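Local coordinates for protein lactaldehyde dehydrogenase (Escherichia coli, PDB 2IMP) that catalyses the NAD-dependent, irreversible oxidation of L-lactaldehyde to L-lactate and also oxidises glycolaldehyde, serving the breakdown of L-fucose and L-rhamnose, at residues R131-I136 with V474-S479. Residues are numbered along the deposited sequence; the frame is centred on the assembly and turned at random.
Sequences RPGENI and VVYLQS
Asn135 and Leu477 form a hydrogen-bonded antiparallel pair: Asn135 N gives a nearly straight bond to Leu477 O (3.0 Å), and Leu477 N answers to Asn135 O at 2.9 Å. Toward the chain end, Gln478 folds back over the type II turn Arg131–Glu134. With CG anti to the backbone N and the chain turned about the CB-CG bond (chi2 64°), its amide turns toward the turn, and NE2 donates to Pro132 O at 3.2 Å, the acceptor lying in the amide plane. OE1 faces the other way, 3.6 Å from Arg131 CD and at the edge of the guanidinium, near its plane; NH2 of Arg131 forms a salt bridge with Glu440 of the second subunit. Replacing Gln478 by an alanine would probably leave Pro132 O without this side-chain donor and take away the oxygen beside Arg131 CD.

Glu134 can be followed outward. CB lies near Gln478 OE1 and Leu477 O, and CG passes 3.6 Å from Leu477 O. The extended chain then carries CD alongside Tyr476 CD2. At the tip, the carboxylate meets the ring edge, OE1 in the ring plane, while OE2 sits 3.6 Å from Tyr476 CB. OE1 is also hydrogen-bonded to Ser129 and OE2 salt-bridged to Arg439 of the second subunit, so both oxygens are engaged. On the same face, Ile136 lies beside Tyr476, its CG1 3.9 Å from CD2, and its CG2 rests on Val474 CG1.

Val474 to Leu477 also pair in parallel with a strand of the second subunit, continuing the sheet across the interface. This is the protruding beta arm of the aldehyde dehydrogenase fold, which joins subunits of the homotetramer.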
ATOM      1  N   ARG A 131      -4.586 -22.348  -2.354  1.00 14.95           N
ATOM      2  CA  ARG A 131      -4.092 -23.659  -1.948  1.00 18.69           C
ATOM      3  C   ARG A 131      -3.769 -23.812  -0.460  1.00 20.22           C
ATOM      4  O   ARG A 131      -3.006 -23.024   0.102  1.00 18.45           O
ATOM      5  CB  ARG A 131      -2.829 -24.018  -2.727  1.00 21.61           C
ATOM      6  CG  ARG A 131      -2.988 -24.028  -4.224  1.00 25.85           C
ATOM      7  CD  ARG A 131      -1.789 -24.697  -4.862  1.00 29.94           C
ATOM      8  NE  ARG A 131      -1.930 -24.759  -6.310  1.00 36.24           N
ATOM      9  CZ  ARG A 131      -1.244 -25.588  -7.090  1.00 36.27           C
ATOM     10  NH1 ARG A 131      -0.369 -26.430  -6.558  1.00 36.75           N
ATOM     11  NH2 ARG A 131      -1.436 -25.568  -8.401  1.00 38.81           N
ATOM     12  N   PRO A 132      -4.337 -24.846   0.182  1.00 21.31           N
ATOM     13  CA  PRO A 132      -4.112 -25.113   1.601  1.00 21.77           C
ATOM     14  C   PRO A 132      -2.601 -25.226   1.916  1.00 21.40           C
ATOM     15  O   PRO A 132      -1.860 -25.914   1.210  1.00 21.28           O
ATOM     16  CB  PRO A 132      -4.837 -26.441   1.819  1.00 22.57           C
ATOM     17  CG  PRO A 132      -5.954 -26.377   0.848  1.00 22.38           C
ATOM     18  CD  PRO A 132      -5.284 -25.822  -0.387  1.00 23.47           C
ATOM     19  N   GLY A 133      -2.167 -24.538   2.966  1.00 21.75           N
ATOM     20  CA  GLY A 133      -0.772 -24.606   3.365  1.00 23.63           C
ATOM     21  C   GLY A 133       0.238 -23.923   2.460  1.00 23.57           C
ATOM     22  O   GLY A 133       1.445 -24.068   2.667  1.00 23.46           O
ATOM     23  N   GLU A 134      -0.228 -23.195   1.449  1.00 22.08           N
ATOM     24  CA  GLU A 134       0.703 -22.501   0.570  1.00 20.02           C
ATOM     25  C   GLU A 134       0.855 -21.006   0.876  1.00 19.04           C
ATOM     26  O   GLU A 134      -0.116 -20.319   1.189  1.00 18.98           O
ATOM     27  CB  GLU A 134       0.304 -22.650  -0.906  1.00 18.61           C
ATOM     28  CG  GLU A 134       1.196 -21.831  -1.852  1.00 19.53           C
ATOM     29  CD  GLU A 134       0.821 -21.955  -3.326  1.00 18.01           C
ATOM     30  OE1 GLU A 134      -0.185 -21.354  -3.748  1.00 18.58           O
ATOM     31  OE2 GLU A 134       1.541 -22.653  -4.067  1.00 18.35           O
ATOM     32  N   ASN A 135       2.088 -20.530   0.798  1.00 20.10           N
ATOM     33  CA  ASN A 135       2.394 -19.122   0.993  1.00 20.78           C
ATOM     34  C   ASN A 135       2.908 -18.481  -0.304  1.00 20.02           C
ATOM     35  O   ASN A 135       3.842 -18.994  -0.923  1.00 20.26           O
ATOM     36  CB  ASN A 135       3.471 -18.924   2.063  1.00 22.49           C
ATOM     37  CG  ASN A 135       2.927 -19.003   3.473  1.00 26.57           C
ATOM     38  OD1 ASN A 135       2.013 -18.264   3.841  1.00 28.66           O
ATOM     39  ND2 ASN A 135       3.498 -19.895   4.275  1.00 26.15           N
ATOM     40  N   ILE A 136       2.284 -17.387  -0.717  1.00 17.19           N
ATOM     41  CA  ILE A 136       2.729 -16.689  -1.904  1.00 15.08           C
ATOM     42  C   ILE A 136       3.525 -15.438  -1.507  1.00 15.38           C
ATOM     43  O   ILE A 136       2.957 -14.444  -1.058  1.00 15.15           O
ATOM     44  CB  ILE A 136       1.544 -16.273  -2.793  1.00 13.61           C
ATOM     45  CG1 ILE A 136       0.758 -17.511  -3.229  1.00 13.50           C
ATOM     46  CG2 ILE A 136       2.054 -15.531  -4.014  1.00 13.65           C
ATOM     47  CD1 ILE A 136      -0.519 -17.188  -3.984  1.00 11.32           C
ATOM     48  N   VAL A 474       8.009 -13.675  -7.529  1.00 11.41           N
ATOM     49  CA  VAL A 474       6.922 -14.336  -6.834  1.00  9.70           C
ATOM     50  C   VAL A 474       7.236 -15.788  -6.476  1.00 11.07           C
ATOM     51  O   VAL A 474       7.442 -16.637  -7.354  1.00 11.25           O
ATOM     52  CB  VAL A 474       5.615 -14.277  -7.660  1.00 10.75           C
ATOM     53  CG1 VAL A 474       4.487 -14.965  -6.908  1.00  7.60           C
ATOM     54  CG2 VAL A 474       5.244 -12.824  -7.933  1.00  8.53           C
ATOM     55  N   VAL A 475       7.289 -16.050  -5.177  1.00  9.50           N
ATOM     56  CA  VAL A 475       7.584 -17.381  -4.687  1.00 12.30           C
ATOM     57  C   VAL A 475       6.359 -18.157  -4.167  1.00 13.62           C
ATOM     58  O   VAL A 475       5.665 -17.709  -3.250  1.00 15.41           O
ATOM     59  CB  VAL A 475       8.634 -17.332  -3.553  1.00 11.97           C
ATOM     60  CG1 VAL A 475       8.989 -18.746  -3.107  1.00 10.38           C
ATOM     61  CG2 VAL A 475       9.882 -16.594  -4.036  1.00 12.54           C
ATOM     62  N   TYR A 476       6.097 -19.301  -4.787  1.00 12.77           N
ATOM     63  CA  TYR A 476       5.004 -20.152  -4.357  1.00 14.24           C
ATOM     64  C   TYR A 476       5.545 -21.281  -3.468  1.00 16.53           C
ATOM     65  O   TYR A 476       6.012 -22.314  -3.955  1.00 14.09           O
ATOM     66  CB  TYR A 476       4.259 -20.739  -5.559  1.00 12.16           C
ATOM     67  CG  TYR A 476       3.534 -19.721  -6.416  1.00 11.98           C
ATOM     68  CD1 TYR A 476       4.217 -18.964  -7.366  1.00 11.52           C
ATOM     69  CD2 TYR A 476       2.155 -19.530  -6.295  1.00 12.12           C
ATOM     70  CE1 TYR A 476       3.546 -18.048  -8.183  1.00  9.03           C
ATOM     71  CE2 TYR A 476       1.476 -18.613  -7.104  1.00 13.05           C
ATOM     72  CZ  TYR A 476       2.182 -17.876  -8.046  1.00 12.55           C
ATOM     73  OH  TYR A 476       1.523 -16.971  -8.852  1.00 12.36           O
ATOM     74  N   LEU A 477       5.520 -21.034  -2.167  1.00 18.76           N
ATOM     75  CA  LEU A 477       6.017 -21.990  -1.196  1.00 22.85           C
ATOM     76  C   LEU A 477       4.934 -22.980  -0.719  1.00 26.23           C
ATOM     77  O   LEU A 477       4.112 -22.651   0.136  1.00 24.57           O
ATOM     78  CB  LEU A 477       6.608 -21.222  -0.011  1.00 22.09           C
ATOM     79  CG  LEU A 477       7.358 -21.995   1.072  1.00 24.81           C
ATOM     80  CD1 LEU A 477       8.336 -22.972   0.443  1.00 26.27           C
ATOM     81  CD2 LEU A 477       8.092 -21.003   1.962  1.00 24.56           C
ATOM     82  N   GLN A 478       4.940 -24.178  -1.299  1.00 30.64           N
ATOM     83  CA  GLN A 478       3.955 -25.200  -0.956  1.00 35.31           C
ATOM     84  C   GLN A 478       4.289 -26.037   0.298  1.00 37.67           C
ATOM     85  O   GLN A 478       5.339 -26.678   0.370  1.00 37.56           O
ATOM     86  CB  GLN A 478       3.739 -26.142  -2.143  1.00 34.82           C
ATOM     87  CG  GLN A 478       2.669 -27.199  -1.896  1.00 35.34           C
ATOM     88  CD  GLN A 478       1.291 -26.592  -1.688  1.00 36.57           C
ATOM     89  OE1 GLN A 478       0.669 -26.093  -2.633  1.00 36.52           O
ATOM     90  NE2 GLN A 478       0.811 -26.621  -0.448  1.00 33.64           N
ATOM     91  N   SER A 479       3.371 -26.016   1.260  1.00 40.68           N
ATOM     92  CA  SER A 479       3.520 -26.747   2.514  1.00 42.38           C
ATOM     93  C   SER A 479       4.634 -26.208   3.435  1.00 43.42           C
ATOM     94  O   SER A 479       4.375 -25.398   4.325  1.00 44.82           O
ATOM     95  CB  SER A 479       3.767 -28.231   2.234  1.00 43.68           C
ATOM     96  OG  SER A 479       3.985 -28.948   3.438  1.00 44.62           O
ATOM     97  OXT SER A 479       5.664 -26.765   3.163  1.00 50.11           O
TER